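Local coordinates for uncharacterized protein BDF5 (Trypanosoma brucei brucei, PDB 5K29) that is of unknown function but carries a bromodomain, a module that in related proteins recognises acetylated lysine, as in histone tails, at residues Thr76-Ile81 with Gly111-Tyr116; Leu83-Cys88 with Asp100-Phe105. All coordinates share one frame; numbering follows the deposited sequence.

Interaction 1: residues Thr76-Ile81 with Gly111-Tyr116; sequences TLKEDI and GKIDAY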
loop_
_atom_site.group_PDB
_atom_site.type_symbol
_atom_site.label_atom_id
_atom_site.label_comp_id
_atom_site.label_asym_id
_atom_site.label_seq_id
_atom_site.Cartn_x
_atom_site.Cartn_y
_atom_site.Cartn_z
ATOM N N THR A 76 -4.331 2.779 7.952
ATOM C CA THR A 76 -3.139 3.621 7.754
ATOM C C THR A 76 -2.410 3.305 6.433
ATOM O O THR A 76 -2.061 4.234 5.697
ATOM C CB THR A 76 -2.214 3.570 8.971
ATOM O OG1 THR A 76 -3.009 3.838 10.116
ATOM C CG2 THR A 76 -1.098 4.619 8.901
ATOM N N LEU A 77 -2.169 2.007 6.159
ATOM C CA LEU A 77 -1.522 1.512 4.951
ATOM C C LEU A 77 -2.323 1.933 3.727
ATOM O O LEU A 77 -1.732 2.422 2.774
ATOM C CB LEU A 77 -1.314 -0.030 4.986
ATOM C CG LEU A 77 -0.779 -0.705 3.693
ATOM C CD1 LEU A 77 0.586 -0.139 3.263
ATOM C CD2 LEU A 77 -0.621 -2.224 3.889
ATOM N N LYS A 78 -3.648 1.777 3.763
ATOM C CA LYS A 78 -4.506 2.191 2.643
ATOM C C LYS A 78 -4.482 3.721 2.438
ATOM O O LYS A 78 -4.480 4.165 1.290
ATOM C CB LYS A 78 -5.928 1.674 2.789
ATOM C CG LYS A 78 -6.036 0.160 2.710
ATOM C CD LYS A 78 -7.517 -0.209 2.855
ATOM C CE LYS A 78 -7.801 -1.607 2.387
ATOM N NZ LYS A 78 -9.101 -2.096 2.910
ATOM N N GLU A 79 -4.397 4.507 3.541
ATOM C CA GLU A 79 -4.279 5.978 3.484
ATOM C C GLU A 79 -2.992 6.334 2.762
ATOM O O GLU A 79 -3.032 7.078 1.799
ATOM C CB GLU A 79 -4.201 6.589 4.876
ATOM C CG GLU A 79 -5.525 6.886 5.533
ATOM C CD GLU A 79 -5.379 7.308 6.982
ATOM O OE1 GLU A 79 -4.281 7.777 7.363
ATOM O OE2 GLU A 79 -6.367 7.176 7.739
ATOM N N ASP A 80 -1.864 5.737 3.175
ATOM C CA ASP A 80 -0.548 5.985 2.577
ATOM C C ASP A 80 -0.538 5.760 1.082
ATOM O O ASP A 80 0.008 6.573 0.362
ATOM C CB ASP A 80 0.511 5.116 3.260
ATOM C CG ASP A 80 0.906 5.597 4.637
ATOM O OD1 ASP A 80 0.254 6.544 5.157
ATOM O OD2 ASP A 80 1.870 5.049 5.191
ATOM N N ILE A 81 -1.176 4.680 0.615
ATOM C CA ILE A 81 -1.284 4.374 -0.805
ATOM C C ILE A 81 -2.109 5.457 -1.498
ATOM O O ILE A 81 -1.687 5.934 -2.535
ATOM C CB ILE A 81 -1.867 2.951 -1.062
ATOM C CG1 ILE A 81 -1.004 1.812 -0.420
ATOM C CG2 ILE A 81 -2.119 2.692 -2.582
ATOM C CD1 ILE A 81 0.446 1.663 -0.929
ATOM N N GLY A 111 -6.505 -4.594 -3.567
ATOM C CA GLY A 111 -6.826 -6.008 -3.771
ATOM C C GLY A 111 -5.936 -6.904 -2.930
ATOM O O GLY A 111 -6.442 -7.767 -2.218
ATOM N N LYS A 112 -4.613 -6.646 -2.938
ATOM C CA LYS A 112 -3.609 -7.403 -2.157
ATOM C C LYS A 112 -3.772 -7.174 -0.650
ATOM O O LYS A 112 -3.616 -8.100 0.145
ATOM C CB LYS A 112 -2.166 -7.051 -2.591
ATOM C CG LYS A 112 -1.705 -7.753 -3.860
ATOM C CD LYS A 112 -0.679 -8.818 -3.510
ATOM C CE LYS A 112 -0.364 -9.768 -4.634
ATOM N NZ LYS A 112 0.566 -9.172 -5.623
ATOM N N ILE A 113 -4.121 -5.946 -0.271
ATOM C CA ILE A 113 -4.349 -5.563 1.118
ATOM C C ILE A 113 -5.593 -6.274 1.632
ATOM O O ILE A 113 -5.549 -6.833 2.725
ATOM C CB ILE A 113 -4.383 -3.997 1.299
ATOM C CG1 ILE A 113 -2.971 -3.377 1.008
ATOM C CG2 ILE A 113 -4.864 -3.631 2.711
ATOM C CD1 ILE A 113 -2.918 -1.830 0.645
ATOM N N ASP A 114 -6.673 -6.319 0.831
ATOM C CA ASP A 114 -7.919 -6.995 1.241
ATOM C C ASP A 114 -7.783 -8.509 1.290
ATOM O O ASP A 114 -8.372 -9.142 2.172
ATOM C CB ASP A 114 -9.125 -6.572 0.394
ATOM C CG ASP A 114 -9.566 -5.123 0.578
ATOM O OD1 ASP A 114 -9.412 -4.583 1.715
ATOM O OD2 ASP A 114 -10.114 -4.538 -0.395
ATOM N N ALA A 115 -7.008 -9.093 0.348
ATOM C CA ALA A 115 -6.749 -10.534 0.288
ATOM C C ALA A 115 -5.927 -10.917 1.511
ATOM O O ALA A 115 -6.136 -11.988 2.059
ATOM C CB ALA A 115 -5.981 -10.879 -0.970
ATOM N N TYR A 116 -5.003 -10.043 1.949
ATOM C CA TYR A 116 -4.213 -10.332 3.144
ATOM C C TYR A 116 -5.171 -10.463 4.376
ATOM O O TYR A 116 -5.071 -11.431 5.123
ATOM C CB TYR A 116 -3.127 -9.265 3.374
ATOM C CG TYR A 116 -2.463 -9.409 4.729
ATOM C CD1 TYR A 116 -1.420 -10.311 4.926
ATOM C CD2 TYR A 116 -2.928 -8.697 5.834
ATOM C CE1 TYR A 116 -0.852 -10.496 6.183
ATOM C CE2 TYR A 116 -2.376 -8.885 7.099
ATOM C CZ TYR A 116 -1.313 -9.758 7.261
ATOM O OH TYR A 116 -0.737 -9.908 8.496
#
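Ile113 pushes its CD1 methyl against the branch point of Leu77, with CD1 3.9 Å from Leu77 CG. The two side chains meet at a slant, and Leu77 CD2 also lies over the middle of the isoleucine chain, 3.9 Å from Ile113 CG1. One turn along helix 75-92, Ile81 meets the same methyl with its CG1, 4.2 Å from Ile113 CD1, a looser fit. CD1 thus rests against two aliphatic residues one helical turn apart on helix 75-92.

The other branch of Ile113 works on the flank. Its first torsion (chi1 -67°) turns CG1 toward the backbone N side and sets CG2 anti to that N, where the methyl lies beside the aliphatic part of Lys78. The two chains run past one another with opposite headings, and Ile113 CG2 comes within 3.6 Å of Lys78 CE. Extended beyond CG, the lysine carries its ammonium past the isoleucine to Asp114, crossing that side chain at about a right angle. Lys78 NZ donates to Asp114 OD1 at 2.8 Å, a salt bridge that meets the carboxylate on its syn side, 17° out of plane. The ion pair borders the apolar packing, both of its residues being partly exposed, while Leu77, Ile81 and Ile113 are buried.

The segment axes run antiparallel at 174° and are 11.2 Å apart at closest approach, a separation bridged by the side chains of Leu77, Lys78, Ile81 and Ile113. Helices 75-92 and 97-122 of the bromodomain pair here, with Met110 of helix 97-122 touching both Lys78 and Ile81. Leu77 also packs on Leu18 and Val19 of helix 12-21, while Ile113 meets Leu74 in the loop leading into helix 75-92.

Interaction 2: residues Leu83-Cys88 with Asp100-Phe105; sequences LMVNNC and DAARTF
Asp100 O accepts twice from Thr104, from N at 3.1 Å and from the hydroxyl OG1 at 2.8 Å, on the side of helix 97-122 turned from the contact; on the facing side Ala102 meets Val85. The hydroxyl bond is fairly straight at the carbonyl, with a C=O...donor angle of 158°, and it ties the threonine side chain back to its own helix.

Across the interface Val85 sets both methyls against the backbone of Ala102, and Val85 CG2 is 3.4 Å from Ala102 O. Packing here is close because Ala102 offers no more than a methyl: the CA atoms of Val85 and Ala102 are 5.7 Å apart, and Ala102 CB reaches Cys88 CB at 3.8 Å.

Helices 75-92 and 97-122 are the last two of the left-handed four-helix bundle of the bromodomain fold, and run antiparallel here at 169°, their segment axes 9.3 Å apart at closest approach. Toward the turn that joins the two helices, Cys88 SG forms a disulfide with Cys50, which links helix 75-92 to the chain just before helix 53-64.

Phe105 closes the other end of the contact. A chi1 of 165° swings its ring away from its own backbone N, toward Met84 and Val85. Val85 CG2 lies at the ring edge, near its plane, while the Met84 chain, bent at its last torsion, brings CE obliquely to 4.2 Å from Phe105 CE2. Pro51 touches Met84, Val85, Cys88 and Phe105, and Leu56 of helix 53-64 packs on the ring as well.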
loop_
_atom_site.group_PDB
_atom_site.type_symbol
_atom_site.label_atom_id
_atom_site.label_comp_id
_atom_site.label_asym_id
_atom_site.label_seq_id
_atom_site.Cartn_x
_atom_site.Cartn_y
_atom_site.Cartn_z
ATOM N N LEU A 83 -2.748 8.509 -0.603
ATOM C CA LEU A 83 -2.016 9.765 -0.556
ATOM C C LEU A 83 -0.931 9.824 -1.610
ATOM O O LEU A 83 -0.778 10.878 -2.222
ATOM C CB LEU A 83 -1.440 10.083 0.851
ATOM C CG LEU A 83 -2.393 10.241 2.057
ATOM C CD1 LEU A 83 -1.681 10.921 3.232
ATOM C CD2 LEU A 83 -3.642 11.071 1.727
ATOM N N MET A 84 -0.198 8.704 -1.858
ATOM C CA MET A 84 0.880 8.649 -2.873
ATOM C C MET A 84 0.212 8.787 -4.229
ATOM O O MET A 84 0.680 9.527 -5.080
ATOM C CB MET A 84 1.583 7.277 -2.873
ATOM C CG MET A 84 2.568 7.029 -1.742
ATOM S SD MET A 84 3.054 5.254 -1.440
ATOM C CE MET A 84 2.456 4.464 -2.802
ATOM N N VAL A 85 -0.905 8.078 -4.430
ATOM C CA VAL A 85 -1.634 8.119 -5.697
ATOM C C VAL A 85 -2.201 9.522 -5.985
ATOM O O VAL A 85 -2.053 9.994 -7.109
ATOM C CB VAL A 85 -2.688 7.004 -5.769
ATOM C CG1 VAL A 85 -3.657 7.234 -6.929
ATOM C CG2 VAL A 85 -1.985 5.640 -5.893
ATOM N N ASN A 86 -2.785 10.194 -4.982
ATOM C CA ASN A 86 -3.303 11.583 -5.126
ATOM C C ASN A 86 -2.152 12.553 -5.484
ATOM O O ASN A 86 -2.327 13.480 -6.278
ATOM C CB ASN A 86 -3.955 12.043 -3.822
ATOM C CG ASN A 86 -5.238 11.351 -3.421
ATOM O OD1 ASN A 86 -6.003 10.844 -4.247
ATOM N ND2 ASN A 86 -5.523 11.344 -2.117
ATOM N N ASN A 87 -0.943 12.271 -4.953
ATOM C CA ASN A 87 0.259 13.048 -5.250
ATOM C C ASN A 87 0.696 12.848 -6.712
ATOM O O ASN A 87 1.032 13.835 -7.369
ATOM C CB ASN A 87 1.392 12.710 -4.283
ATOM C CG ASN A 87 2.456 13.770 -4.273
ATOM O OD1 ASN A 87 2.202 14.930 -3.951
ATOM N ND2 ASN A 87 3.659 13.402 -4.663
ATOM N N CYS A 88 0.601 11.582 -7.228
ATOM C CA CYS A 88 0.910 11.210 -8.619
ATOM C C CYS A 88 -0.029 11.992 -9.533
ATOM O O CYS A 88 0.411 12.602 -10.498
ATOM C CB CYS A 88 0.738 9.707 -8.844
ATOM S SG CYS A 88 1.907 8.658 -7.932
ATOM N N ASP A 100 -3.457 6.994 -15.225
ATOM C CA ASP A 100 -4.104 5.698 -15.407
ATOM C C ASP A 100 -3.274 4.573 -14.779
ATOM O O ASP A 100 -3.860 3.596 -14.319
ATOM C CB ASP A 100 -4.407 5.418 -16.890
ATOM N N ALA A 101 -1.930 4.723 -14.731
ATOM C CA ALA A 101 -1.039 3.735 -14.110
ATOM C C ALA A 101 -1.124 3.850 -12.590
ATOM O O ALA A 101 -1.083 2.839 -11.896
ATOM C CB ALA A 101 0.398 3.938 -14.566
ATOM N N ALA A 102 -1.261 5.090 -12.085
ATOM C CA ALA A 102 -1.367 5.384 -10.665
ATOM C C ALA A 102 -2.674 4.833 -10.097
ATOM O O ALA A 102 -2.668 4.300 -8.987
ATOM C CB ALA A 102 -1.269 6.890 -10.423
ATOM N N ARG A 103 -3.784 4.960 -10.852
ATOM C CA ARG A 103 -5.104 4.478 -10.424
ATOM C C ARG A 103 -5.185 2.959 -10.514
ATOM O O ARG A 103 -5.735 2.315 -9.613
ATOM C CB ARG A 103 -6.234 5.190 -11.175
ATOM C CG ARG A 103 -6.373 6.675 -10.776
ATOM C CD ARG A 103 -7.525 7.395 -11.492
ATOM N NE ARG A 103 -7.306 7.535 -12.941
ATOM C CZ ARG A 103 -7.022 8.680 -13.561
ATOM N NH1 ARG A 103 -6.830 8.699 -14.873
ATOM N NH2 ARG A 103 -6.931 9.814 -12.875
ATOM N N THR A 104 -4.555 2.391 -11.557
ATOM C CA THR A 104 -4.442 0.949 -11.789
ATOM C C THR A 104 -3.620 0.308 -10.661
ATOM O O THR A 104 -4.010 -0.750 -10.157
ATOM C CB THR A 104 -3.825 0.698 -13.167
ATOM O OG1 THR A 104 -4.814 0.979 -14.161
ATOM C CG2 THR A 104 -3.313 -0.710 -13.336
ATOM N N PHE A 105 -2.502 0.961 -10.261
ATOM C CA PHE A 105 -1.663 0.474 -9.181
ATOM C C PHE A 105 -2.500 0.393 -7.908
ATOM O O PHE A 105 -2.511 -0.649 -7.253
ATOM C CB PHE A 105 -0.425 1.372 -8.960
ATOM C CG PHE A 105 0.275 1.117 -7.640
ATOM C CD1 PHE A 105 1.099 0.008 -7.473
ATOM C CD2 PHE A 105 0.021 1.915 -6.536
ATOM C CE1 PHE A 105 1.714 -0.246 -6.245
ATOM C CE2 PHE A 105 0.621 1.646 -5.304
ATOM C CZ PHE A 105 1.468 0.581 -5.169
#

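Both contacts join the same antiparallel pair, helix 75-92 and helix 97-122, with centres about 14 Å apart. The chain passes through 76-81 and 83-88, turns, and returns through 100-105 and 111-116, so interaction 2 lies within interaction 1. They meet where Ile81 CG2 packs on Phe105 CE2 at 4.0 Å, so the apolar seam runs on from one to the other. Interaction 1 lies nearer the middle of the chain and borders helix 12-21; interaction 2 borders helix 53-64 and lies toward the turn corresponding to the BC loop, which with the ZA loop frames the acetyl-lysine pocket in other bromodomains; a like site here is inferred. Together they follow the pair along much of its length.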